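PDB 6ICN: methylxanthine N1-demethylase NdmA from Pseudomonas putida, which catalyses the N1-demethylation of caffeine to theobromine and formaldehyde, the first step of caffeine degradation, as a Rieske non-heme iron oxygenase. Local coordinates for residues A[42-47]-A[64-69]; A[85-90]-A[95-100]. All blocks are in the same frame, centred on the assembly; numbering follows the deposited sequence.

Interaction 1: residues A[42-47]-A[64-69]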
ATOM      1  N   THR A  42     -24.661 -17.458   6.546  1.00 17.68           N
ATOM      2  CA  THR A  42     -23.706 -17.380   5.440  1.00 17.43           C
ATOM      3  C   THR A  42     -22.276 -17.158   5.938  1.00 16.38           C
ATOM      4  O   THR A  42     -21.343 -17.854   5.505  1.00 16.24           O
ATOM      5  CB  THR A  42     -24.147 -16.280   4.477  1.00 17.82           C
ATOM      6  OG1 THR A  42     -25.344 -16.720   3.816  1.00 20.36           O
ATOM      7  CG2 THR A  42     -23.054 -16.013   3.425  1.00 21.38           C
ATOM      8  N   GLU A  43     -22.078 -16.223   6.878  1.00 16.57           N
ATOM      9  CA  GLU A  43     -20.739 -16.034   7.438  1.00 17.94           C
ATOM     10  C   GLU A  43     -20.215 -17.302   8.103  1.00 15.53           C
ATOM     11  O   GLU A  43     -19.040 -17.654   7.943  1.00 16.70           O
ATOM     12  CB  GLU A  43     -20.740 -14.885   8.449  1.00 15.23           C
ATOM     13  CG  GLU A  43     -20.786 -13.516   7.849  1.00 21.48           C
ATOM     14  CD  GLU A  43     -20.772 -12.453   8.925  1.00 25.08           C
ATOM     15  OE1 GLU A  43     -21.666 -12.488   9.787  1.00 19.44           O
ATOM     16  OE2 GLU A  43     -19.867 -11.587   8.912  1.00 32.30           O
ATOM     17  N   LEU A  44     -21.070 -18.009   8.860  1.00 14.26           N
ATOM     18  CA  LEU A  44     -20.614 -19.243   9.483  1.00 14.66           C
ATOM     19  C   LEU A  44     -20.175 -20.258   8.433  1.00 14.40           C
ATOM     20  O   LEU A  44     -19.121 -20.891   8.570  1.00 16.29           O
ATOM     21  CB  LEU A  44     -21.729 -19.809  10.369  1.00 16.02           C
ATOM     22  CG  LEU A  44     -21.429 -21.131  11.077  1.00 16.16           C
ATOM     23  CD1 LEU A  44     -20.130 -21.125  11.854  1.00 19.74           C
ATOM     24  CD2 LEU A  44     -22.581 -21.396  12.038  1.00 22.83           C
ATOM     25  N   GLU A  45     -20.961 -20.403   7.370  1.00 15.49           N
ATOM     26  CA  GLU A  45     -20.668 -21.426   6.360  1.00 15.63           C
ATOM     27  C   GLU A  45     -19.439 -21.079   5.541  1.00 16.05           C
ATOM     28  O   GLU A  45     -18.707 -21.986   5.107  1.00 16.28           O
ATOM     29  CB  GLU A  45     -21.884 -21.607   5.448  1.00 16.02           C
ATOM     30  CG  GLU A  45     -23.059 -22.230   6.186  1.00 15.93           C
ATOM     31  CD  GLU A  45     -24.298 -22.386   5.333  1.00 20.55           C
ATOM     32  OE1 GLU A  45     -24.252 -22.108   4.123  1.00 20.64           O
ATOM     33  OE2 GLU A  45     -25.339 -22.813   5.876  1.00 21.08           O
ATOM     34  N   LYS A  46     -19.172 -19.782   5.353  1.00 16.66           N
ATOM     35  CA  LYS A  46     -17.997 -19.344   4.601  1.00 17.02           C
ATOM     36  C   LYS A  46     -16.706 -19.366   5.412  1.00 18.73           C
ATOM     37  O   LYS A  46     -15.621 -19.310   4.817  1.00 20.35           O
ATOM     38  CB  LYS A  46     -18.202 -17.922   4.072  1.00 19.69           C
ATOM     39  CG  LYS A  46     -19.133 -17.861   2.875  1.00 23.34           C
ATOM     40  CD  LYS A  46     -19.563 -16.432   2.556  1.00 30.00           C
ATOM     41  CE  LYS A  46     -18.462 -15.632   1.902  1.00 37.57           C
ATOM     42  NZ  LYS A  46     -19.045 -14.420   1.266  1.00 43.05           N
ATOM     43  N   ALA A  47     -16.794 -19.446   6.746  1.00 15.91           N
ATOM     44  CA  ALA A  47     -15.617 -19.248   7.592  1.00 18.03           C
ATOM     45  C   ALA A  47     -14.555 -20.314   7.356  1.00 18.72           C
ATOM     46  O   ALA A  47     -13.354 -20.021   7.386  1.00 23.70           O
ATOM     47  CB  ALA A  47     -16.024 -19.246   9.069  1.00 18.77           C
ATOM     48  N   LEU A  64     -15.959 -15.556  21.530  1.00 14.26           N
ATOM     49  CA  LEU A  64     -16.723 -16.787  21.417  1.00 16.17           C
ATOM     50  C   LEU A  64     -16.415 -17.486  20.101  1.00 16.07           C
ATOM     51  O   LEU A  64     -15.855 -16.892  19.175  1.00 16.18           O
ATOM     52  CB  LEU A  64     -18.222 -16.486  21.496  1.00 15.34           C
ATOM     53  CG  LEU A  64     -18.690 -15.599  22.653  1.00 17.43           C
ATOM     54  CD1 LEU A  64     -20.171 -15.279  22.533  1.00 21.10           C
ATOM     55  CD2 LEU A  64     -18.355 -16.241  23.997  1.00 20.45           C
ATOM     56  N   VAL A  65     -16.794 -18.759  20.013  1.00 15.31           N
ATOM     57  CA  VAL A  65     -16.691 -19.511  18.769  1.00 15.01           C
ATOM     58  C   VAL A  65     -18.033 -20.178  18.497  1.00 16.70           C
ATOM     59  O   VAL A  65     -18.665 -20.717  19.417  1.00 15.88           O
ATOM     60  CB  VAL A  65     -15.539 -20.538  18.839  1.00 15.05           C
ATOM     61  CG1 VAL A  65     -15.731 -21.500  20.036  1.00 17.09           C
ATOM     62  CG2 VAL A  65     -15.397 -21.291  17.525  1.00 15.48           C
ATOM     63  N   VAL A  66     -18.473 -20.120  17.243  1.00 14.17           N
ATOM     64  CA  VAL A  66     -19.714 -20.749  16.795  1.00 14.17           C
ATOM     65  C   VAL A  66     -19.365 -21.878  15.839  1.00 16.47           C
ATOM     66  O   VAL A  66     -18.473 -21.732  14.991  1.00 15.32           O
ATOM     67  CB  VAL A  66     -20.647 -19.735  16.111  1.00 14.76           C
ATOM     68  CG1 VAL A  66     -21.858 -20.427  15.501  1.00 18.10           C
ATOM     69  CG2 VAL A  66     -21.120 -18.675  17.125  1.00 17.25           C
ATOM     70  N   ALA A  67     -20.085 -22.999  15.956  1.00 15.19           N
ATOM     71  CA  ALA A  67     -19.879 -24.129  15.054  1.00 15.45           C
ATOM     72  C   ALA A  67     -21.193 -24.877  14.894  1.00 16.90           C
ATOM     73  O   ALA A  67     -22.046 -24.856  15.794  1.00 17.68           O
ATOM     74  CB  ALA A  67     -18.792 -25.087  15.567  1.00 16.59           C
ATOM     75  N   LYS A  68     -21.343 -25.548  13.752  1.00 15.25           N
ATOM     76  CA  LYS A  68     -22.486 -26.432  13.517  1.00 14.92           C
ATOM     77  C   LYS A  68     -22.072 -27.850  13.898  1.00 16.46           C
ATOM     78  O   LYS A  68     -21.282 -28.488  13.194  1.00 16.97           O
ATOM     79  CB  LYS A  68     -22.944 -26.338  12.065  1.00 18.36           C
ATOM     80  CG  LYS A  68     -24.112 -27.280  11.749  1.00 24.76           C
ATOM     81  CD  LYS A  68     -25.395 -26.527  11.570  1.00 30.40           C
ATOM     82  CE  LYS A  68     -26.589 -27.469  11.439  1.00 30.04           C
ATOM     83  NZ  LYS A  68     -26.517 -28.324  10.239  1.00 35.39           N
ATOM     84  N   LEU A  69     -22.561 -28.326  15.040  1.00 16.15           N
ATOM     85  CA  LEU A  69     -22.203 -29.636  15.586  1.00 17.43           C
ATOM     86  C   LEU A  69     -23.426 -30.535  15.436  1.00 21.84           C
ATOM     87  O   LEU A  69     -24.400 -30.401  16.187  1.00 20.63           O
ATOM     88  CB  LEU A  69     -21.773 -29.530  17.046  1.00 18.99           C
ATOM     89  CG  LEU A  69     -20.577 -28.614  17.304  1.00 18.29           C
ATOM     90  CD1 LEU A  69     -20.168 -28.732  18.780  1.00 20.72           C
ATOM     91  CD2 LEU A  69     -19.396 -28.988  16.390  1.00 18.69           C
TER

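Interaction 2: residues A[85-90]-A[95-100]. With FES (Fe2/s2 (inorganic) cluster), chain D.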
ATOM      1  N   ALA A  85      -5.475 -22.215  23.764  1.00 15.12           N
ATOM      2  CA  ALA A  85      -5.555 -21.928  22.330  1.00 13.01           C
ATOM      3  C   ALA A  85      -6.985 -21.568  21.920  1.00 13.81           C
ATOM      4  O   ALA A  85      -7.968 -21.934  22.578  1.00 15.85           O
ATOM      5  CB  ALA A  85      -5.093 -23.130  21.505  1.00 15.31           C
ATOM      6  N   LYS A  86      -7.105 -20.838  20.813  1.00 14.21           N
ATOM      7  CA  LYS A  86      -8.426 -20.526  20.267  1.00 13.52           C
ATOM      8  C   LYS A  86      -8.999 -21.724  19.510  1.00 14.22           C
ATOM      9  O   LYS A  86      -8.419 -22.194  18.512  1.00 14.58           O
ATOM     10  CB  LYS A  86      -8.368 -19.296  19.360  1.00 15.36           C
ATOM     11  CG  LYS A  86      -8.182 -18.013  20.143  1.00 15.14           C
ATOM     12  CD  LYS A  86      -8.477 -16.769  19.311  1.00 17.49           C
ATOM     13  CE  LYS A  86      -8.339 -15.527  20.188  1.00 20.70           C
ATOM     14  NZ  LYS A  86      -6.896 -15.226  20.527  1.00 25.66           N
ATOM     15  N   LEU A  87     -10.133 -22.229  20.003  1.00 14.71           N
ATOM     16  CA  LEU A  87     -10.897 -23.255  19.305  1.00 14.51           C
ATOM     17  C   LEU A  87     -11.360 -22.816  17.918  1.00 15.32           C
ATOM     18  O   LEU A  87     -11.630 -23.679  17.070  1.00 15.28           O
ATOM     19  CB  LEU A  87     -12.116 -23.642  20.164  1.00 14.27           C
ATOM     20  CG  LEU A  87     -11.738 -24.173  21.557  1.00 14.27           C
ATOM     21  CD1 LEU A  87     -13.028 -24.379  22.385  1.00 15.86           C
ATOM     22  CD2 LEU A  87     -10.899 -25.452  21.504  1.00 14.91           C
ATOM     23  N   SER A  88     -11.444 -21.507  17.658  1.00 15.22           N
ATOM     24  CA  SER A  88     -11.834 -21.024  16.338  1.00 14.95           C
ATOM     25  C   SER A  88     -10.770 -21.300  15.278  1.00 14.39           C
ATOM     26  O   SER A  88     -11.059 -21.147  14.085  1.00 16.45           O
ATOM     27  CB  SER A  88     -12.145 -19.523  16.389  1.00 15.10           C
ATOM     28  OG  SER A  88     -11.044 -18.765  16.911  1.00 15.03           O
ATOM     29  N   LEU A  89      -9.560 -21.685  15.679  1.00 13.48           N
ATOM     30  CA  LEU A  89      -8.559 -22.147  14.724  1.00 15.34           C
ATOM     31  C   LEU A  89      -8.609 -23.653  14.534  1.00 15.45           C
ATOM     32  O   LEU A  89      -7.752 -24.218  13.845  1.00 17.39           O
ATOM     33  CB  LEU A  89      -7.157 -21.703  15.165  1.00 16.79           C
ATOM     34  CG  LEU A  89      -6.913 -20.189  15.195  1.00 19.88           C
ATOM     35  CD1 LEU A  89      -5.424 -19.951  15.455  1.00 20.96           C
ATOM     36  CD2 LEU A  89      -7.356 -19.527  13.911  1.00 24.98           C
ATOM     37  N   GLY A  90      -9.613 -24.317  15.111  1.00 15.86           N
ATOM     38  CA  GLY A  90      -9.746 -25.761  15.067  1.00 15.77           C
ATOM     39  C   GLY A  90     -10.673 -26.247  13.969  1.00 16.78           C
ATOM     40  O   GLY A  90     -10.896 -25.571  12.955  1.00 17.08           O
ATOM     41  N   ASN A  95     -19.723 -34.535  15.660  1.00 25.94           N
ATOM     42  CA  ASN A  95     -20.534 -33.555  16.365  1.00 24.34           C
ATOM     43  C   ASN A  95     -19.741 -32.860  17.461  1.00 21.47           C
ATOM     44  O   ASN A  95     -20.311 -32.433  18.473  1.00 20.97           O
ATOM     45  CB  ASN A  95     -21.787 -34.225  16.932  1.00 27.91           C
ATOM     46  CG  ASN A  95     -22.687 -34.791  15.829  1.00 38.63           C
ATOM     47  OD1 ASN A  95     -22.391 -34.650  14.635  1.00 41.02           O
ATOM     48  ND2 ASN A  95     -23.785 -35.435  16.225  1.00 46.36           N
ATOM     49  N   ARG A  96     -18.426 -32.735  17.273  1.00 19.09           N
ATOM     50  CA  ARG A  96     -17.557 -32.112  18.265  1.00 16.37           C
ATOM     51  C   ARG A  96     -16.669 -31.053  17.615  1.00 17.60           C
ATOM     52  O   ARG A  96     -16.438 -31.060  16.406  1.00 20.13           O
ATOM     53  CB  ARG A  96     -16.663 -33.135  18.961  1.00 18.10           C
ATOM     54  CG  ARG A  96     -17.431 -34.228  19.725  1.00 21.19           C
ATOM     55  CD  ARG A  96     -16.452 -35.210  20.341  1.00 23.77           C
ATOM     56  NE  ARG A  96     -17.127 -36.335  20.989  1.00 22.90           N
ATOM     57  CZ  ARG A  96     -16.507 -37.472  21.283  1.00 24.16           C
ATOM     58  NH1 ARG A  96     -15.217 -37.615  20.992  1.00 23.24           N
ATOM     59  NH2 ARG A  96     -17.179 -38.462  21.865  1.00 26.35           N
ATOM     60  N   LEU A  97     -16.143 -30.168  18.457  1.00 16.10           N
ATOM     61  CA  LEU A  97     -15.199 -29.130  18.049  1.00 15.29           C
ATOM     62  C   LEU A  97     -13.819 -29.504  18.585  1.00 17.71           C
ATOM     63  O   LEU A  97     -13.632 -29.649  19.803  1.00 17.09           O
ATOM     64  CB  LEU A  97     -15.635 -27.755  18.565  1.00 16.62           C
ATOM     65  CG  LEU A  97     -14.725 -26.553  18.246  1.00 16.40           C
ATOM     66  CD1 LEU A  97     -14.513 -26.426  16.728  1.00 17.63           C
ATOM     67  CD2 LEU A  97     -15.333 -25.279  18.812  1.00 17.78           C
ATOM     68  N   GLN A  98     -12.857 -29.646  17.676  1.00 16.15           N
ATOM     69  CA  GLN A  98     -11.522 -30.130  17.996  1.00 15.53           C
ATOM     70  C   GLN A  98     -10.538 -28.965  18.044  1.00 16.45           C
ATOM     71  O   GLN A  98     -10.423 -28.197  17.082  1.00 16.07           O
ATOM     72  CB  GLN A  98     -11.069 -31.151  16.955  1.00 16.04           C
ATOM     73  CG  GLN A  98      -9.665 -31.693  17.180  1.00 19.47           C
ATOM     74  CD  GLN A  98      -9.368 -32.838  16.243  1.00 27.48           C
ATOM     75  OE1 GLN A  98     -10.121 -33.812  16.185  1.00 30.12           O
ATOM     76  NE2 GLN A  98      -8.291 -32.729  15.499  1.00 25.95           N
ATOM     77  N   CYS A  99      -9.829 -28.849  19.153  1.00 14.44           N
ATOM     78  CA  CYS A  99      -8.820 -27.804  19.297  1.00 15.92           C
ATOM     79  C   CYS A  99      -7.649 -28.049  18.342  1.00 15.82           C
ATOM     80  O   CYS A  99      -7.207 -29.186  18.188  1.00 17.11           O
ATOM     81  CB  CYS A  99      -8.301 -27.789  20.732  1.00 15.12           C
ATOM     82  SG  CYS A  99      -7.061 -26.512  21.042  1.00 15.81           S
ATOM     83  N   PRO A 100      -7.075 -26.993  17.754  1.00 15.96           N
ATOM     84  CA  PRO A 100      -5.928 -27.179  16.841  1.00 18.51           C
ATOM     85  C   PRO A 100      -4.627 -27.616  17.504  1.00 20.44           C
ATOM     86  O   PRO A 100      -3.744 -28.145  16.810  1.00 20.00           O
ATOM     87  CB  PRO A 100      -5.755 -25.783  16.225  1.00 19.09           C
ATOM     88  CG  PRO A 100      -6.256 -24.866  17.265  1.00 18.72           C
ATOM     89  CD  PRO A 100      -7.448 -25.575  17.887  1.00 16.05           C
TER
HETATM   90 FE1  FES D 400      -6.395 -27.152  23.181  1.00 16.09          FE
HETATM   91 FE2  FES D 400      -4.144 -28.264  24.089  1.00 16.25          FE
HETATM   92  S1  FES D 400      -4.641 -26.076  23.966  1.00 16.08           S
HETATM   93  S2  FES D 400      -5.850 -29.283  23.147  1.00 16.61           S

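Interaction 1: residues A[42-47]-A[64-69]
Leu44 reaches from the short helix 41-47 to Val66 on strand 62-69, seating the helix against the six-stranded antiparallel sheet of the Rieske domain. The approach is carried almost wholly by this one leucine, and the backbones stay well apart, with the CA atoms of Leu44 and Ala67 7.4 Å from each other. From CA, the CB of Leu44 already heads toward the strand, and CG lies anti to the backbone N (chi1 179°), beside the carbonyl carbon, which brings both methyls to Val66. CD1 sits chiefly over the backbone, 3.6 Å from Val66 O and 4.4 Å from Ala67 CA, and also comes within 4.1 Å of Val66 CG1; the methyl of Ala67 points the other way, leaving main chain beneath the leucine at this place. CD2 makes the closer contact with the valine methyl. The two side chains cross at about a right angle, and all three touching residues are buried. Around them, Leu55 and Tyr73 of the flanking strands also touch Leu44, while Ile141 and Ile143 pack on Val66, making the leucine one part of a wider apolar layer. The outer face of the helix belongs to a subunit interface, where Tyr294 of the second subunit packs on Thr42, Glu45 and Lys46. Between helix and strand, the side chains come nearest methyl to methyl, Leu44 CD2 to Val66 CG1 at 3.7 Å.

Interaction 2: residues A[85-90]-A[95-100]
Cys99 and Ala85 meet beside the [2Fe-2S] cluster: Cys99 SG binds FE1 at 2.3 Å, and Ala85 CB lies 3.9 Å from that sulfur and equally close to the bridging sulfide S1. Cys80 supplies the second thiolate to the same iron. SG stands anti to the backbone N of Cys99 (chi1 -179°), beside its carbonyl carbon, and reaches FE1 from there, while Leu87 CD2 packs on Cys99 CB at 3.6 Å. Further from the iron, Leu87 CB meets Leu97 CD2, so one leucine bridges the ligand cysteine and strand 96-98. Pro100 lays its ring against the 3-10 turn 87-89 and the carbonyl before it: CD rests 3.6 Å from Lys86 O, CB 3.5 Å from Leu89 O, and CG 3.9 Å from Leu89 CB. An alanine here, without CG and CD, would probably leave a gap beside Lys86 O and Leu89 CB and the backbone next to the cysteine freer to turn. Next to the proline, Gly90 CA makes a CA-H...O contact of 3.2 Å with Gln98 O, and a CB at this position would collide with that carbonyl. Beyond this shell, Lys86 NZ forms a hydrogen bond with Ser313 O of the third subunit, and Gln98 OE1 one with Gln105 NE2. Two loops, each giving a cysteine and a histidine (Cys80 and His82, Cys99 and His102), are the hallmark of the Rieske [2Fe-2S] site.

How the interactions relate
From the N terminus, helix 41-47 comes first, and the chain passes through strand 55-59 before returning along strand 62-69, where interaction 1 closes a loop of 16 residues. Strand 72-77 follows, and the chain then enters the cluster-binding region, where interaction 2 closes a much shorter connection of four residues, made up mostly of strand 91-93. The two closures lie in series, neither nested nor crossed, with centres about 12 Å apart. Strand 62-69, a member of interaction 1, also packs on both segments of interaction 2: Val65 on Ser88 and Leu97, and Leu69 on Asn95 and Arg96, joining the larger sheet of the Rieske domain to the small sheet next to the cluster-binding loops.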